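Putative phosphoribosyltransferase (PDB 5VOG) binds guanosine-5',3'-tetraphosphate (ppGpp) and magnesium, and is probably a type I phosphoribosyltransferase. Local coordinates at residues 38-43 with 60-65; 42-47 with 101-106; 64-69 with 87-92. One frame throughout, in Å; residues are numbered along the deposited sequence. Where two conformers were deposited one is given.

Contact 1: residues 38-43 with 60-65; sequences YDAMIA and EIPIYA
Met41 CE is the meeting point of three apolar side chains, lying 3.8 Å from Ile63 CG1 and almost as near to Ile61 CG1. A bend at chi3 (-91°) turns this methyl group in between the two isoleucines; the Met41 chain runs at about a right angle to Ile61 and more slantwise to Ile63. Ile61 has its CG1 in the crowded position between backbone N and carbonyl carbon (chi1 56°). From there CD1 lies against the main chain of Ala40, 3.7 Å from Ala40 C, while the other branch, CG2, comes to 3.4 Å from Tyr38 O. Ile61 O is buried under Met41 CE and has no hydrogen-bond partner in the model. Further along the same face, Ala43 CB packs on Ile63 CG2 at 3.8 Å. Helix 49-59 lies over this face, with Leu55 on Met41 and Ala52 on Ala43. The helix is the middle member of a beta-alpha-beta unit of the phosphoribosyltransferase fold, in which the chain leaves strand 40-45, passes through the helix and returns as strand 63-75, parallel to the first and beside it. The strand axes approach to 4.4 Å at an angle of 32°. On the other face of the sheet the Tyr64 ring turns its edge to Ala40, with CD2 3.9 Å from Ala40 CB, and Met41 O also sits at that edge, in the ring plane. Pro62 CG packs loosely beside Ala40 CB. Between the backbones, Met41 N donates to Pro62 O at 2.9 Å, Tyr64 N returns a bond to Met41 O, and Ala43 N donates to Tyr64 O, the regular parallel ladder. At the loop end, Asp39 points away from 60-65 at its CB, and its OD2 accepts a hydrogen bond from Asn100 N.

Contact 2: residues 42-47 with 101-106; sequences IAIGGG and VLVVDE. With G4P (guanosine-5',3'-tetraphosphate), chain D.
Strand 101-105 and the turn after it probably form the PRPP-binding motif of type I phosphoribosyltransferases, as in relatives, and here they meet the loop after strand 40-45 at bound ppGpp: Gly47 O lies 3.2 Å from Glu106 CB. Behind the loops, Ile42 N donates to Leu102 O, Ile42 O accepts from Val104 N, and Ile44 N donates to Val104 O. Ile44 CD1 reaches 3.6 Å from Val103 CG1 and also touches Asp105 OD2, crossing that side chain at about a right angle. Asp105 OD1 accepts the amide N-H of Glu106, on the anti side of the carboxylate. It also takes a hydrogen from a water, 2.6 Å away, which gives its other hydrogen to Ile44 O. The glycine loop begins with a cis peptide between Gly45 and Gly46. Gly46 N meets G4P O2D at 2.8 Å, fairly straight, whereas Gly47 N divides its hydrogen between O1D, 2.9 Å away at a bent 133°, and, weakly, the same water. Glu106, its chain bent at chi2 (-79°), accepts the ribose hydroxyl O2' at OE2, at 2.6 Å. The chemistry is complementary: amide donors for the terminal phosphate of the 3'-diphosphate, a carboxylate acceptor for the ribose.

Contact 3: residues 64-69 with 87-92; sequences YAVTTA and QWLDPV. With MG (magnesium ion), chain F.
Thr67 and Gln87 form an antiparallel hydrogen-bonded pair: Thr67 N donates to Gln87 O at 2.9 Å, and Gln87 N answers with a longer bond to Thr67 O, 3.2 Å. The pair lies at the base of the long beta hairpin made by strands 63-75 and 78-85, just where the chain leaves the hairpin for the loop leading toward strand 101-105. Their side chains share one face of the sheet and are bridged by a water, which accepts from Thr67 OG1 at 2.6 Å and donates to Gln87 OE1. Gln87 is fully extended, CG anti to the backbone N (chi1 -180°), which carries its amide to the second subunit, where NE2 donates to Ala65 O of that subunit. Further along the loop, Asp90 OD1 binds a magnesium ion at 2.1 Å, and four waters also bind it. One of them also donates to Leu89 O, 2.5 Å away, tying the metal site to the loop backbone, and this same water lies at the edge of the Trp88 ring, in its plane. Inward from the metal the contact becomes apolar. Val66 CG1 sits over one face of the Trp88 six-membered ring, 3.9 Å from the centroid and 17° off the normal, a CH-pi contact in which the two side chains lie alongside each other. Val66 CB comes in toward the rim, 3.5 Å from Trp88 CE3. In one of its two conformers Leu89 lies between Val66 CG1 and the Tyr64 side chain, so this packing is less certain. Helix 112-121 also packs on the indole, through Leu121, and Lys85 makes a cation-pi contact with it. At the edge of the ring, near its plane, Thr68 CG2 approaches Trp88 CZ3 to 4.3 Å.

All three contacts build on one sheet, contact 3 through strand 63-75 and the loop bridged to it. Contacts 1 and 2, centres about 9 Å apart, share Ile42 and Ala43. Contacts 1 and 3, centres about 12 Å apart, share Tyr64 and Ala65 and touch the second subunit, whose Arg56 hydrogen-bonds the nucleotide. The ladder continues along the strands: Val66 N meets Ala43 O at 3.0 Å and Gly45 N meets Val66 O at 2.7 Å, joining contact 3 to the strand end where the glycine loop of contact 2 begins, centres about 10 Å apart. That loop holds the nucleotide; one magnesium ion lies about 4 Å from the Asp105 side chain, and contact 3 holds another.

Contact 1: residues 38-43 with 60-65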
loop_
_atom_site.group_PDB
_atom_site.type_symbol
_atom_site.label_atom_id
_atom_site.label_comp_id
_atom_site.label_asym_id
_atom_site.label_seq_id
_atom_site.Cartn_x
_atom_site.Cartn_y
_atom_site.Cartn_z
ATOM N N TYR A 38 -1.770 16.800 9.684
ATOM C CA TYR A 38 -1.944 15.417 10.086
ATOM C C TYR A 38 -0.600 14.809 10.460
ATOM O O TYR A 38 0.449 15.174 9.918
ATOM C CB TYR A 38 -2.640 14.616 8.979
ATOM C CG TYR A 38 -4.089 15.023 8.895
ATOM C CD1 TYR A 38 -5.034 14.458 9.739
ATOM C CD2 TYR A 38 -4.498 16.025 8.023
ATOM C CE1 TYR A 38 -6.361 14.861 9.699
ATOM C CE2 TYR A 38 -5.813 16.429 7.971
ATOM C CZ TYR A 38 -6.741 15.849 8.808
ATOM O OH TYR A 38 -8.055 16.272 8.751
ATOM N N ASP A 39 -0.644 13.902 11.434
ATOM C CA ASP A 39 0.548 13.273 11.982
ATOM C C ASP A 39 0.802 11.893 11.407
ATOM O O ASP A 39 1.946 11.423 11.443
ATOM C CB ASP A 39 0.426 13.190 13.507
ATOM C CG ASP A 39 0.262 14.554 14.141
ATOM O OD1 ASP A 39 1.203 15.370 14.028
ATOM O OD2 ASP A 39 -0.813 14.827 14.728
ATOM N N ALA A 40 -0.225 11.252 10.859
ATOM C CA ALA A 40 -0.096 9.930 10.267
ATOM C C ALA A 40 -1.309 9.685 9.385
ATOM O O ALA A 40 -2.354 10.324 9.551
ATOM C CB ALA A 40 0.008 8.843 11.341
ATOM N N MET A 41 -1.147 8.766 8.434
ATOM C CA MET A 41 -2.237 8.240 7.625
ATOM C C MET A 41 -2.639 6.872 8.154
ATOM O O MET A 41 -1.816 6.137 8.707
ATOM C CB MET A 41 -1.830 8.110 6.151
ATOM C CG MET A 41 -1.773 9.432 5.412
ATOM S SD MET A 41 -1.208 9.225 3.706
ATOM C CE MET A 41 0.563 9.449 3.894
ATOM N N ILE A 42 -3.915 6.536 7.986
ATOM C CA ILE A 42 -4.397 5.171 8.178
ATOM C C ILE A 42 -4.993 4.747 6.842
ATOM O O ILE A 42 -6.102 5.172 6.480
ATOM C CB ILE A 42 -5.418 5.057 9.316
ATOM C CG1 ILE A 42 -4.798 5.544 10.632
ATOM C CG2 ILE A 42 -5.924 3.618 9.438
ATOM C CD1 ILE A 42 -5.788 5.651 11.774
ATOM N N ALA A 43 -4.247 3.938 6.088
ATOM C CA ALA A 43 -4.714 3.457 4.794
ATOM C C ALA A 43 -5.645 2.272 4.992
ATOM O O ALA A 43 -5.356 1.372 5.778
ATOM C CB ALA A 43 -3.530 3.035 3.922
ATOM N N GLU A 60 4.438 13.376 3.712
ATOM C CA GLU A 60 5.601 12.957 4.501
ATOM C C GLU A 60 5.231 12.649 5.951
ATOM O O GLU A 60 5.826 13.171 6.899
ATOM C CB GLU A 60 6.717 13.998 4.425
ATOM C CG GLU A 60 7.229 14.211 3.009
ATOM C CD GLU A 60 8.614 14.816 2.969
ATOM O OE1 GLU A 60 9.604 14.053 3.028
ATOM O OE2 GLU A 60 8.713 16.054 2.884
ATOM N N ILE A 61 4.240 11.777 6.113
ATOM C CA ILE A 61 3.825 11.264 7.416
ATOM C C ILE A 61 3.676 9.752 7.292
ATOM O O ILE A 61 3.393 9.247 6.194
ATOM C CB ILE A 61 2.525 11.934 7.905
ATOM C CG1 ILE A 61 1.399 11.775 6.875
ATOM C CG2 ILE A 61 2.763 13.409 8.210
ATOM C CD1 ILE A 61 0.092 12.437 7.288
ATOM N N PRO A 62 3.870 8.995 8.371
ATOM C CA PRO A 62 3.846 7.528 8.266
ATOM C C PRO A 62 2.467 6.983 7.929
ATOM O O PRO A 62 1.438 7.561 8.297
ATOM C CB PRO A 62 4.281 7.065 9.662
ATOM C CG PRO A 62 3.970 8.236 10.566
ATOM C CD PRO A 62 4.228 9.452 9.725
ATOM N N ILE A 63 2.459 5.825 7.260
ATOM C CA ILE A 63 1.232 5.147 6.855
ATOM C C ILE A 63 1.018 3.946 7.766
ATOM O O ILE A 63 1.746 2.951 7.679
ATOM C CB ILE A 63 1.278 4.684 5.393
ATOM C CG1 ILE A 63 1.610 5.832 4.441
ATOM C CG2 ILE A 63 -0.035 3.994 5.016
ATOM C CD1 ILE A 63 2.077 5.310 3.085
ATOM N N TYR A 64 -0.003 4.016 8.609
ATOM C CA TYR A 64 -0.528 2.846 9.295
ATOM C C TYR A 64 -1.596 2.199 8.415
ATOM O O TYR A 64 -2.088 2.805 7.461
ATOM C CB TYR A 64 -1.094 3.239 10.666
ATOM C CG TYR A 64 -0.013 3.689 11.633
ATOM C CD1 TYR A 64 0.504 2.812 12.581
ATOM C CD2 TYR A 64 0.511 4.985 11.580
ATOM C CE1 TYR A 64 1.512 3.210 13.457
ATOM C CE2 TYR A 64 1.508 5.394 12.447
ATOM C CZ TYR A 64 2.014 4.503 13.381
ATOM O OH TYR A 64 3.009 4.915 14.240
ATOM N N ALA A 65 -1.952 0.950 8.728
ATOM C CA ALA A 65 -2.840 0.209 7.840
ATOM C C ALA A 65 -3.912 -0.559 8.600
ATOM O O ALA A 65 -3.655 -1.147 9.653
ATOM C CB ALA A 65 -2.057 -0.774 6.965
#

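Contact 2: residues 42-47 with 101-106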
loop_
_atom_site.group_PDB
_atom_site.type_symbol
_atom_site.label_atom_id
_atom_site.label_comp_id
_atom_site.label_asym_id
_atom_site.label_seq_id
_atom_site.Cartn_x
_atom_site.Cartn_y
_atom_site.Cartn_z
ATOM N N ILE A 42 -3.915 6.536 7.986
ATOM C CA ILE A 42 -4.397 5.171 8.178
ATOM C C ILE A 42 -4.993 4.747 6.842
ATOM O O ILE A 42 -6.102 5.172 6.480
ATOM C CB ILE A 42 -5.418 5.057 9.316
ATOM C CG1 ILE A 42 -4.798 5.544 10.632
ATOM C CG2 ILE A 42 -5.924 3.618 9.438
ATOM C CD1 ILE A 42 -5.788 5.651 11.774
ATOM N N ALA A 43 -4.247 3.938 6.088
ATOM C CA ALA A 43 -4.714 3.457 4.794
ATOM C C ALA A 43 -5.645 2.272 4.992
ATOM O O ALA A 43 -5.356 1.372 5.778
ATOM C CB ALA A 43 -3.530 3.035 3.922
ATOM N N ILE A 44 -6.756 2.260 4.262
ATOM C CA ILE A 44 -7.663 1.117 4.269
ATOM C C ILE A 44 -7.291 0.231 3.082
ATOM O O ILE A 44 -7.594 0.565 1.937
ATOM C CB ILE A 44 -9.133 1.548 4.196
ATOM C CG1 ILE A 44 -9.473 2.542 5.312
ATOM C CG2 ILE A 44 -10.039 0.323 4.267
ATOM C CD1 ILE A 44 -10.846 3.216 5.118
ATOM N N GLY A 45 -6.641 -0.907 3.344
ATOM C CA GLY A 45 -6.319 -1.813 2.262
ATOM C C GLY A 45 -7.537 -2.597 1.803
ATOM O O GLY A 45 -8.518 -2.726 2.532
ATOM N N GLY A 46 -7.492 -3.130 0.579
ATOM C CA GLY A 46 -6.347 -3.028 -0.312
ATOM C C GLY A 46 -6.348 -1.780 -1.181
ATOM O O GLY A 46 -5.297 -1.386 -1.696
ATOM N N GLY A 47 -7.520 -1.153 -1.324
ATOM C CA GLY A 47 -7.665 -0.055 -2.268
ATOM C C GLY A 47 -6.946 1.214 -1.852
ATOM O O GLY A 47 -6.550 2.014 -2.706
ATOM N N VAL A 101 -5.040 12.010 12.608
ATOM C CA VAL A 101 -4.847 10.904 11.672
ATOM C C VAL A 101 -5.761 11.086 10.467
ATOM O O VAL A 101 -6.918 11.505 10.597
ATOM C CB VAL A 101 -5.068 9.531 12.344
ATOM C CG1 VAL A 101 -3.996 9.285 13.416
ATOM C CG2 VAL A 101 -6.466 9.408 12.920
ATOM N N LEU A 102 -5.225 10.770 9.287
ATOM C CA LEU A 102 -5.909 10.935 8.006
ATOM C C LEU A 102 -6.194 9.549 7.437
ATOM O O LEU A 102 -5.269 8.832 7.040
ATOM C CB LEU A 102 -5.056 11.748 7.030
ATOM C CG LEU A 102 -5.693 12.020 5.668
ATOM C CD1 LEU A 102 -6.888 12.966 5.831
ATOM C CD2 LEU A 102 -4.671 12.576 4.680
ATOM N N VAL A 103 -7.470 9.178 7.386
ATOM C CA VAL A 103 -7.888 7.908 6.799
ATOM C C VAL A 103 -7.868 8.057 5.282
ATOM O O VAL A 103 -8.371 9.050 4.753
ATOM C CB VAL A 103 -9.289 7.530 7.314
ATOM C CG1 VAL A 103 -9.787 6.238 6.695
ATOM C CG2 VAL A 103 -9.291 7.450 8.853
ATOM N N VAL A 104 -7.285 7.083 4.571
ATOM C CA VAL A 104 -7.086 7.177 3.122
ATOM C C VAL A 104 -7.720 5.971 2.434
ATOM O O VAL A 104 -7.481 4.826 2.833
ATOM C CB VAL A 104 -5.590 7.276 2.755
ATOM C CG1 VAL A 104 -5.413 7.299 1.234
ATOM C CG2 VAL A 104 -4.938 8.483 3.417
ATOM N N ASP A 105 -8.509 6.217 1.384
ATOM C CA ASP A 105 -9.043 5.126 0.574
ATOM C C ASP A 105 -9.094 5.568 -0.884
ATOM O O ASP A 105 -8.896 6.745 -1.194
ATOM C CB ASP A 105 -10.418 4.671 1.076
ATOM C CG ASP A 105 -10.621 3.173 0.949
ATOM O OD1 ASP A 105 -9.973 2.554 0.082
ATOM O OD2 ASP A 105 -11.439 2.610 1.710
ATOM N N GLU A 106 -9.330 4.613 -1.797
ATOM C CA GLU A 106 -9.272 4.993 -3.213
ATOM C C GLU A 106 -10.604 5.514 -3.754
ATOM O O GLU A 106 -10.599 6.445 -4.564
ATOM C CB GLU A 106 -8.746 3.835 -4.089
ATOM C CG GLU A 106 -9.772 2.933 -4.789
ATOM C CD GLU A 106 -10.387 1.886 -3.867
ATOM O OE1 GLU A 106 -10.639 2.194 -2.690
ATOM O OE2 GLU A 106 -10.622 0.747 -4.323
HETATM P PB G4P D . -16.608 3.331 0.374
HETATM O O1B G4P D . -17.087 3.152 1.726
HETATM O O2B G4P D . -17.520 4.180 -0.540
HETATM O O3B G4P D . -15.163 3.923 0.371
HETATM O O3A G4P D . -16.386 1.924 -0.342
HETATM P PA G4P D . -17.388 0.720 -0.606
HETATM O O1A G4P D . -17.676 -0.024 0.640
HETATM O O2A G4P D . -18.609 1.230 -1.329
HETATM O "O5'" G4P D . -16.527 -0.135 -1.667
HETATM C "C5'" G4P D . -16.695 -1.556 -1.839
HETATM C "C4'" G4P D . -15.747 -2.012 -2.916
HETATM O "O4'" G4P D . -16.188 -1.530 -4.197
HETATM C "C3'" G4P D . -14.306 -1.519 -2.747
HETATM O "O3'" G4P D . -13.433 -2.667 -2.679
HETATM C "C2'" G4P D . -14.011 -0.682 -3.994
HETATM O "O2'" G4P D . -12.681 -0.830 -4.488
HETATM C "C1'" G4P D . -15.050 -1.225 -4.973
HETATM N N9 G4P D . -15.447 -0.226 -5.968
HETATM C C8 G4P D . -16.461 0.687 -5.857
HETATM N N7 G4P D . -16.568 1.466 -6.908
HETATM C C5 G4P D . -15.560 1.036 -7.759
HETATM C C6 G4P D . -15.174 1.477 -9.064
HETATM O O6 G4P D . -15.683 2.381 -9.733
HETATM N N1 G4P D . -14.113 0.750 -9.567
HETATM C C2 G4P D . -13.480 -0.276 -8.915
HETATM N N2 G4P D . -12.481 -0.882 -9.562
HETATM N N3 G4P D . -13.827 -0.696 -7.701
HETATM C C4 G4P D . -14.864 -0.006 -7.188
HETATM P PC G4P D . -13.172 -3.463 -1.338
HETATM O O1C G4P D . -14.267 -4.435 -1.073
HETATM O O2C G4P D . -12.993 -2.404 -0.283
HETATM O O3C G4P D . -11.773 -4.192 -1.572
HETATM P PD G4P D . -10.273 -3.686 -1.761
HETATM O O1D G4P D . -10.248 -2.272 -1.284
HETATM O O2D G4P D . -9.413 -4.629 -0.888
HETATM O O3D G4P D . -9.965 -3.876 -3.223
HETATM O O HOH W 1 -9.757 0.008 0.337
#

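Contact 3: residues 64-69 with 87-92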
loop_
_atom_site.group_PDB
_atom_site.type_symbol
_atom_site.label_atom_id
_atom_site.label_comp_id
_atom_site.label_asym_id
_atom_site.label_seq_id
_atom_site.Cartn_x
_atom_site.Cartn_y
_atom_site.Cartn_z
ATOM N N TYR A 64 -0.003 4.016 8.609
ATOM C CA TYR A 64 -0.528 2.846 9.295
ATOM C C TYR A 64 -1.596 2.199 8.415
ATOM O O TYR A 64 -2.088 2.805 7.461
ATOM C CB TYR A 64 -1.094 3.239 10.666
ATOM C CG TYR A 64 -0.013 3.689 11.633
ATOM C CD1 TYR A 64 0.504 2.812 12.581
ATOM C CD2 TYR A 64 0.511 4.985 11.580
ATOM C CE1 TYR A 64 1.512 3.210 13.457
ATOM C CE2 TYR A 64 1.508 5.394 12.447
ATOM C CZ TYR A 64 2.014 4.503 13.381
ATOM O OH TYR A 64 3.009 4.915 14.240
ATOM N N ALA A 65 -1.952 0.950 8.728
ATOM C CA ALA A 65 -2.840 0.209 7.840
ATOM C C ALA A 65 -3.912 -0.559 8.600
ATOM O O ALA A 65 -3.655 -1.147 9.653
ATOM C CB ALA A 65 -2.057 -0.774 6.965
ATOM N N VAL A 66 -5.123 -0.540 8.049
ATOM C CA VAL A 66 -6.187 -1.469 8.396
ATOM C C VAL A 66 -6.673 -2.047 7.076
ATOM O O VAL A 66 -6.443 -1.471 6.013
ATOM C CB VAL A 66 -7.353 -0.794 9.164
ATOM C CG1 VAL A 66 -6.844 -0.121 10.440
ATOM C CG2 VAL A 66 -8.080 0.214 8.266
ATOM N N THR A 67 -7.333 -3.204 7.137
ATOM C CA THR A 67 -7.963 -3.739 5.935
ATOM C C THR A 67 -9.357 -4.230 6.286
ATOM O O THR A 67 -9.574 -4.830 7.344
ATOM C CB THR A 67 -7.145 -4.879 5.279
ATOM O OG1 THR A 67 -5.967 -4.340 4.672
ATOM C CG2 THR A 67 -7.959 -5.595 4.185
ATOM N N THR A 68 -10.300 -3.958 5.393
ATOM C CA THR A 68 -11.658 -4.459 5.496
ATOM C C THR A 68 -11.989 -5.262 4.249
ATOM O O THR A 68 -11.356 -5.106 3.201
ATOM C CB THR A 68 -12.673 -3.316 5.635
ATOM O OG1 THR A 68 -12.517 -2.423 4.523
ATOM C CG2 THR A 68 -12.445 -2.559 6.926
ATOM N N ALA A 69 -13.008 -6.106 4.363
ATOM C CA ALA A 69 -13.525 -6.827 3.212
ATOM C C ALA A 69 -15.000 -7.105 3.443
ATOM O O ALA A 69 -15.485 -7.072 4.576
ATOM C CB ALA A 69 -12.754 -8.132 2.966
ATOM N N GLN A 87 -7.746 -6.842 9.033
ATOM C CA GLN A 87 -6.635 -6.442 9.884
ATOM C C GLN A 87 -6.976 -5.098 10.508
ATOM O O GLN A 87 -7.512 -4.215 9.831
ATOM C CB GLN A 87 -5.322 -6.321 9.100
ATOM C CG GLN A 87 -4.151 -5.908 9.993
ATOM C CD GLN A 87 -2.834 -5.811 9.260
ATOM O OE1 GLN A 87 -2.730 -6.188 8.084
ATOM N NE2 GLN A 87 -1.804 -5.325 9.961
ATOM N N TRP A 88 -6.658 -4.928 11.788
ATOM C CA TRP A 88 -6.967 -3.675 12.455
ATOM C C TRP A 88 -5.775 -3.218 13.281
ATOM O O TRP A 88 -4.789 -3.944 13.456
ATOM C CB TRP A 88 -8.226 -3.796 13.327
ATOM C CG TRP A 88 -8.904 -2.482 13.518
ATOM C CD1 TRP A 88 -8.921 -1.713 14.652
ATOM C CD2 TRP A 88 -9.622 -1.749 12.526
ATOM N NE1 TRP A 88 -9.624 -0.554 14.424
ATOM C CE2 TRP A 88 -10.068 -0.550 13.128
ATOM C CE3 TRP A 88 -9.947 -1.996 11.190
ATOM C CZ2 TRP A 88 -10.829 0.399 12.437
ATOM C CZ3 TRP A 88 -10.698 -1.052 10.499
ATOM C CH2 TRP A 88 -11.129 0.134 11.126
ATOM N N LEU A 89 -5.861 -1.968 13.741
ATOM C CA LEU A 89 -4.868 -1.372 14.636
ATOM C C LEU A 89 -5.292 -1.686 16.059
ATOM O O LEU A 89 -6.044 -0.935 16.678
ATOM C CB LEU A 89 -4.769 0.133 14.420
ATOM C CG LEU A 89 -3.909 0.630 13.272
ATOM C CD1 LEU A 89 -4.144 2.113 13.082
ATOM C CD2 LEU A 89 -2.445 0.357 13.553
ATOM N N ASP A 90 -4.816 -2.819 16.570
ATOM C CA ASP A 90 -5.136 -3.319 17.908
ATOM C C ASP A 90 -3.860 -3.548 18.700
ATOM O O ASP A 90 -3.085 -4.463 18.359
ATOM C CB ASP A 90 -5.905 -4.638 17.827
ATOM C CG ASP A 90 -7.240 -4.496 17.164
ATOM O OD1 ASP A 90 -7.924 -3.490 17.430
ATOM O OD2 ASP A 90 -7.605 -5.399 16.379
ATOM N N PRO A 91 -3.565 -2.753 19.734
ATOM C CA PRO A 91 -4.191 -1.476 20.069
ATOM C C PRO A 91 -3.626 -0.391 19.171
ATOM O O PRO A 91 -2.648 -0.643 18.464
ATOM C CB PRO A 91 -3.766 -1.250 21.520
ATOM C CG PRO A 91 -2.422 -1.892 21.589
ATOM C CD PRO A 91 -2.530 -3.123 20.716
ATOM N N VAL A 92 -4.207 0.796 19.207
ATOM C CA VAL A 92 -3.550 1.930 18.549
ATOM C C VAL A 92 -2.250 2.241 19.284
ATOM O O VAL A 92 -2.253 2.338 20.527
ATOM C CB VAL A 92 -4.475 3.144 18.532
ATOM C CG1 VAL A 92 -3.727 4.363 18.013
ATOM C CG2 VAL A 92 -5.691 2.866 17.660
HETATM MG MG MG F . -9.098 -2.473 18.853
HETATM O O HOH W 2 -3.669 -4.991 5.655
HETATM O O HOH W 3 -8.104 -0.572 18.113
HETATM O O HOH W 4 -10.994 -1.638 17.590
HETATM O O HOH W 5 -7.582 -3.441 20.387
HETATM O O HOH W 6 -9.666 -4.394 19.219
#